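Local atomic coordinates of CDP-4-keto-6-deoxy-D-glucose-3-dehydrase (Yersinia pseudotuberculosis, PDB entry 3BB8), a protein that probably catalyses the pyridoxal 5'-phosphate-dependent C-3 dehydration of CDP-4-keto-6-deoxy-D-glucose in lipopolysaccharide sugar biosynthesis, on an aspartate aminotransferase fold. Residues E190-A195 / K203-F208; E152-D157 / R393-L398. The protein carries 1 engineered substitution. All coordinates share one frame; numbering follows the deposited sequence.

Contact 1 of 2, residues E190-A195 / K203-F208; sequences EDCCDA and KMAGTF. With PLP (pyridoxal-5'-phosphate), chain C.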
loop_
_atom_site.group_PDB
_atom_site.type_symbol
_atom_site.label_atom_id
_atom_site.label_comp_id
_atom_site.label_asym_id
_atom_site.label_seq_id
_atom_site.Cartn_x
_atom_site.Cartn_y
_atom_site.Cartn_z
ATOM N N GLU A 190 5.521 14.809 -11.853
ATOM C CA GLU A 190 6.875 14.323 -12.087
ATOM C C GLU A 190 7.161 13.015 -11.350
ATOM O O GLU A 190 7.356 13.021 -10.133
ATOM C CB GLU A 190 7.900 15.336 -11.585
ATOM C CG GLU A 190 8.281 16.460 -12.510
ATOM C CD GLU A 190 9.301 17.367 -11.843
ATOM O OE1 GLU A 190 8.893 18.288 -11.100
ATOM O OE2 GLU A 190 10.514 17.142 -12.033
ATOM N N ASP A 191 7.192 11.900 -12.075
ATOM C CA ASP A 191 7.528 10.622 -11.458
ATOM C C ASP A 191 9.056 10.612 -11.363
ATOM O O ASP A 191 9.750 10.463 -12.370
ATOM C CB ASP A 191 7.037 9.459 -12.329
ATOM C CG ASP A 191 7.427 8.092 -11.768
ATOM O OD1 ASP A 191 6.804 7.088 -12.190
ATOM O OD2 ASP A 191 8.354 8.015 -10.924
ATOM N N CYS A 192 9.559 10.792 -10.146
ATOM C CA CYS A 192 10.989 10.826 -9.852
ATOM C C CYS A 192 11.397 9.572 -9.093
ATOM O O CYS A 192 12.387 9.584 -8.352
ATOM C CB CYS A 192 11.321 12.049 -8.984
ATOM S SG CYS A 192 10.885 13.631 -9.733
ATOM N N CYS A 193 10.641 8.493 -9.270
ATOM C CA CYS A 193 10.953 7.252 -8.572
ATOM C C CYS A 193 12.355 6.710 -8.855
ATOM O O CYS A 193 12.899 5.939 -8.058
ATOM C CB CYS A 193 9.897 6.192 -8.884
ATOM S SG CYS A 193 8.297 6.522 -8.063
ATOM N N ASP A 194 12.941 7.094 -9.985
ATOM C CA ASP A 194 14.294 6.636 -10.306
ATOM C C ASP A 194 15.220 7.833 -10.455
ATOM O O ASP A 194 16.324 7.701 -10.996
ATOM C CB ASP A 194 14.325 5.871 -11.631
ATOM C CG ASP A 194 13.425 4.661 -11.638
ATOM O OD1 ASP A 194 13.386 3.922 -10.636
ATOM O OD2 ASP A 194 12.767 4.435 -12.668
ATOM N N ALA A 195 14.775 8.995 -9.978
ATOM C CA ALA A 195 15.561 10.213 -10.127
ATOM C C ALA A 195 15.772 11.057 -8.871
ATOM O O ALA A 195 15.783 12.287 -8.950
ATOM C CB ALA A 195 14.939 11.075 -11.219
ATOM N N LYS A 203 17.843 23.123 -10.591
ATOM C CA LYS A 203 16.715 22.880 -9.688
ATOM C C LYS A 203 16.374 21.390 -9.513
ATOM O O LYS A 203 16.175 20.664 -10.490
ATOM C CB LYS A 203 15.489 23.651 -10.202
ATOM C CG LYS A 203 14.248 23.584 -9.318
ATOM C CD LYS A 203 13.081 24.336 -9.962
ATOM C CE LYS A 203 11.836 24.324 -9.083
ATOM N NZ LYS A 203 12.096 24.875 -7.719
ATOM N N MET A 204 16.300 20.954 -8.257
ATOM C CA MET A 204 15.992 19.567 -7.892
ATOM C C MET A 204 14.777 18.990 -8.632
ATOM O O MET A 204 13.728 19.629 -8.717
ATOM C CB MET A 204 15.751 19.482 -6.387
ATOM C CG MET A 204 15.608 18.074 -5.859
ATOM S SD MET A 204 17.150 17.162 -5.982
ATOM C CE MET A 204 18.030 17.750 -4.534
ATOM N N ALA A 205 14.923 17.777 -9.157
ATOM C CA ALA A 205 13.842 17.119 -9.896
ATOM C C ALA A 205 12.633 16.798 -9.021
ATOM O O ALA A 205 12.774 16.262 -7.928
ATOM C CB ALA A 205 14.357 15.841 -10.541
ATOM N N GLY A 206 11.443 17.116 -9.519
ATOM C CA GLY A 206 10.236 16.843 -8.767
ATOM C C GLY A 206 9.627 18.099 -8.187
ATOM O O GLY A 206 8.544 18.066 -7.593
ATOM N N THR A 207 10.318 19.216 -8.382
ATOM C CA THR A 207 9.857 20.493 -7.866
ATOM C C THR A 207 9.494 21.478 -8.975
ATOM O O THR A 207 9.333 22.671 -8.725
ATOM C CB THR A 207 10.925 21.112 -6.946
ATOM O OG1 THR A 207 12.013 21.608 -7.731
ATOM C CG2 THR A 207 11.467 20.052 -5.996
ATOM N N PHE A 208 9.356 20.981 -10.199
ATOM C CA PHE A 208 8.994 21.849 -11.315
ATOM C C PHE A 208 7.495 21.753 -11.559
ATOM O O PHE A 208 6.870 22.690 -12.060
ATOM C CB PHE A 208 9.724 21.440 -12.602
ATOM C CG PHE A 208 11.226 21.577 -12.537
ATOM C CD1 PHE A 208 11.986 20.748 -11.718
ATOM C CD2 PHE A 208 11.884 22.520 -13.327
ATOM C CE1 PHE A 208 13.374 20.850 -11.686
ATOM C CE2 PHE A 208 13.273 22.631 -13.302
ATOM C CZ PHE A 208 14.019 21.790 -12.479
HETATM N N1 PLP C . 8.012 4.470 -11.689
HETATM C C2 PLP C . 9.311 4.150 -12.048
HETATM C C2A PLP C . 9.903 4.857 -13.260
HETATM C C3 PLP C . 10.042 3.189 -11.287
HETATM O O3 PLP C . 11.309 2.845 -11.604
HETATM C C4 PLP C . 9.422 2.551 -10.129
HETATM C C4A PLP C . 10.281 1.527 -9.309
HETATM C C5 PLP C . 8.071 2.917 -9.817
HETATM C C6 PLP C . 7.393 3.899 -10.637
HETATM C C5A PLP C . 7.236 2.396 -8.688
HETATM O O4P PLP C . 7.934 2.125 -7.556
HETATM P P PLP C . 7.728 0.834 -6.621
HETATM O O1P PLP C . 8.335 1.200 -5.282
HETATM O O2P PLP C . 8.570 -0.363 -7.357
HETATM O O3P PLP C . 6.239 0.482 -6.530
#
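Glu-190, near the end of strand 187-191, faces a type II beta turn running from Met-204 to Thr-207, with the CA atoms of Glu-190 and Gly-206 5.4 Å apart. Its carboxylate answers the backbone N-H groups of that turn and of the residue after it. Glu-190 OE1 accepts from Phe-208 N at 2.9 Å, met on the syn side and 20° out of the carboxylate plane, and it takes a second bond from Gly-209 N just beyond. OE2 receives Gly-206 N, though the position of this oxygen is less certain. The chain is straight beyond CG (chi2 180°), which carries the buried carboxylate to the turn. Beside it, the bare CA of Gly-206 lets Cys-192 SG come within 3.4 Å, and Ala-205 CB approaches Cys-192 SG at 4.2 Å. Asp-191 CB leaves the backbone away from segment 203-208, and chi1 of 177° then carries the carboxylate to the cofactor nitrogen. Asp-191 OD1 accepts from PLP N1 at 2.9 Å and also bonds Thr-123, while OD2 accepts Cys-193 N nearly along its C-O axis, an Asx turn that fixes the carboxylate's rotation. Cys-193 SG stands 3.8 Å from PLP C6. An aspartate paired with the pyridine nitrogen at the end of a central strand is the hallmark of the cofactor site in aspartate aminotransferase-fold enzymes.

Contact 2 of 2, residues E152-D157 / R393-L398; sequences EAAVSD and RVVGEL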
loop_
_atom_site.group_PDB
_atom_site.type_symbol
_atom_site.label_atom_id
_atom_site.label_comp_id
_atom_site.label_asym_id
_atom_site.label_seq_id
_atom_site.Cartn_x
_atom_site.Cartn_y
_atom_site.Cartn_z
ATOM N N GLU A 152 3.061 18.967 -27.598
ATOM C CA GLU A 152 2.150 19.935 -28.199
ATOM C C GLU A 152 1.037 19.342 -29.059
ATOM O O GLU A 152 -0.144 19.614 -28.835
ATOM C CB GLU A 152 2.963 20.924 -29.037
ATOM C CG GLU A 152 2.146 21.915 -29.854
ATOM C CD GLU A 152 1.579 23.046 -29.020
ATOM O OE1 GLU A 152 2.370 23.843 -28.464
ATOM O OE2 GLU A 152 0.337 23.136 -28.928
ATOM N N ALA A 153 1.409 18.536 -30.046
ATOM C CA ALA A 153 0.429 17.942 -30.949
ATOM C C ALA A 153 -0.475 16.905 -30.298
ATOM O O ALA A 153 -1.516 16.553 -30.854
ATOM C CB ALA A 153 1.135 17.329 -32.155
ATOM N N ALA A 154 -0.086 16.409 -29.127
ATOM C CA ALA A 154 -0.897 15.408 -28.437
ATOM C C ALA A 154 -1.961 16.061 -27.552
ATOM O O ALA A 154 -2.851 15.386 -27.028
ATOM C CB ALA A 154 -0.005 14.498 -27.603
ATOM N N VAL A 155 -1.869 17.376 -27.390
ATOM C CA VAL A 155 -2.826 18.106 -26.572
ATOM C C VAL A 155 -4.149 18.305 -27.302
ATOM O O VAL A 155 -4.177 18.546 -28.512
ATOM C CB VAL A 155 -2.283 19.482 -26.178
ATOM C CG1 VAL A 155 -3.280 20.189 -25.275
ATOM C CG2 VAL A 155 -0.942 19.329 -25.485
ATOM N N SER A 156 -5.245 18.187 -26.559
ATOM C CA SER A 156 -6.574 18.372 -27.123
ATOM C C SER A 156 -7.501 18.981 -26.078
ATOM O O SER A 156 -7.071 19.345 -24.982
ATOM C CB SER A 156 -7.156 17.039 -27.608
ATOM O OG SER A 156 -7.529 16.207 -26.526
ATOM N N ASP A 157 -8.774 19.091 -26.434
ATOM C CA ASP A 157 -9.779 19.656 -25.549
ATOM C C ASP A 157 -9.981 18.803 -24.297
ATOM O O ASP A 157 -10.494 19.286 -23.288
ATOM C CB ASP A 157 -11.102 19.802 -26.305
ATOM C CG ASP A 157 -11.507 18.520 -27.025
ATOM O OD1 ASP A 157 -10.678 17.977 -27.796
ATOM O OD2 ASP A 157 -12.655 18.059 -26.829
ATOM N N ARG A 393 -4.643 6.641 -26.664
ATOM C CA ARG A 393 -4.374 7.302 -27.929
ATOM C C ARG A 393 -2.877 7.495 -28.061
ATOM O O ARG A 393 -2.173 7.676 -27.066
ATOM C CB ARG A 393 -5.048 8.674 -28.014
ATOM C CG ARG A 393 -6.557 8.647 -28.072
ATOM C CD ARG A 393 -7.110 9.940 -28.689
ATOM N NE ARG A 393 -6.637 11.157 -28.026
ATOM C CZ ARG A 393 -5.686 11.958 -28.503
ATOM N NH1 ARG A 393 -5.088 11.679 -29.658
ATOM N NH2 ARG A 393 -5.348 13.053 -27.833
ATOM N N VAL A 394 -2.396 7.447 -29.298
ATOM C CA VAL A 394 -0.985 7.654 -29.578
ATOM C C VAL A 394 -0.858 8.635 -30.742
ATOM O O VAL A 394 -1.362 8.394 -31.840
ATOM C CB VAL A 394 -0.275 6.323 -29.907
ATOM C CG1 VAL A 394 -1.087 5.533 -30.892
ATOM C CG2 VAL A 394 1.113 6.596 -30.466
ATOM N N VAL A 395 -0.208 9.764 -30.476
ATOM C CA VAL A 395 -0.006 10.794 -31.482
ATOM C C VAL A 395 1.357 10.617 -32.135
ATOM O O VAL A 395 2.384 10.701 -31.470
ATOM C CB VAL A 395 -0.078 12.193 -30.857
ATOM C CG1 VAL A 395 0.204 13.247 -31.912
ATOM C CG2 VAL A 395 -1.456 12.411 -30.235
ATOM N N GLY A 396 1.357 10.381 -33.442
ATOM C CA GLY A 396 2.606 10.180 -34.154
ATOM C C GLY A 396 2.987 8.717 -34.073
ATOM O O GLY A 396 2.120 7.866 -33.883
ATOM N N GLU A 397 4.271 8.411 -34.217
ATOM C CA GLU A 397 4.717 7.026 -34.136
ATOM C C GLU A 397 5.543 6.773 -32.879
ATOM O O GLU A 397 6.026 7.711 -32.243
ATOM C CB GLU A 397 5.541 6.645 -35.376
ATOM C CG GLU A 397 6.170 7.814 -36.114
ATOM C CD GLU A 397 5.147 8.609 -36.913
ATOM O OE1 GLU A 397 4.414 7.991 -37.720
ATOM O OE2 GLU A 397 5.075 9.847 -36.737
ATOM N N LEU A 398 5.690 5.502 -32.524
ATOM C CA LEU A 398 6.471 5.121 -31.353
ATOM C C LEU A 398 7.735 4.378 -31.808
ATOM O O LEU A 398 8.136 3.377 -31.207
ATOM C CB LEU A 398 5.630 4.235 -30.419
ATOM C CG LEU A 398 4.349 4.867 -29.848
ATOM C CD1 LEU A 398 3.608 3.852 -29.002
ATOM C CD2 LEU A 398 4.696 6.095 -29.019
#
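Val-395 sets CG1 anti to its backbone N (chi1 177°), which leaves CG2 beside that N, and the two methyls thereby divide between neighbouring alanines of helix 151-154. Val-395 CG2 presses on Ala-154, reaching Ala-154 CA at 3.5 Å. The methyl Ala-154 CB is hardly farther from Val-395 CG2, at 3.7 Å. Val-395 CG1 comes to Ala-153 instead, 4.2 Å from Ala-153 CB and slightly nearer the carbonyl oxygen of that residue. The fork of the valine thus sits astride Ala-153 and Ala-154 of the short, weakly bonded helix, and small methyls on the helical side let the two backbones come near, the CA atoms of Ala-154 and Val-395 being 5.6 Å apart. Strand 393-394 runs parallel to strand 133-140 in the large mixed sheet of the aspartate aminotransferase fold, and the contact joins this strand and its continuation to the short helix 151-154. Val-135 of the adjoining strand also touches Ala-154, Arg-393 and Val-395, extending the apolar contact. Arg-393 bends at chi3 (-54°), swinging the guanidinium so that its edge faces the carbonyl of Ala-154. There Arg-393 NH2 lies 3.5 Å from Ala-154 O, near the guanidinium plane, a distance better read as an electrostatic approach than as a bond. The stronger anchor of the arginine is Glu-112, which forms a salt bridge to NE through OE2. Ser-156 OG is hydrogen-bonded to OE1 of that same carboxylate, so Glu-112 links the two segments through its two oxygens.

Both contacts reach the same mixed sheet, but at different depths: the centre of contact 1, which is buried, lies about 9 Å from the centre of the chain, that of contact 2, on the surface, about 25 Å. Their centres are 24 Å apart and their nearest atoms about 16 Å, so they do not touch. In sequence, contact 1 is local, its segments only eight residues apart, while contact 2 joins segments separated by 236 and encloses contact 1 within that span. Contact 1 uses a buried carboxylate to bind backbone N-H groups, one residue along the chain from the aspartate that meets the cofactor; contact 2 relies on methyl packing, with its charged group anchored by a glutamate outside both segments.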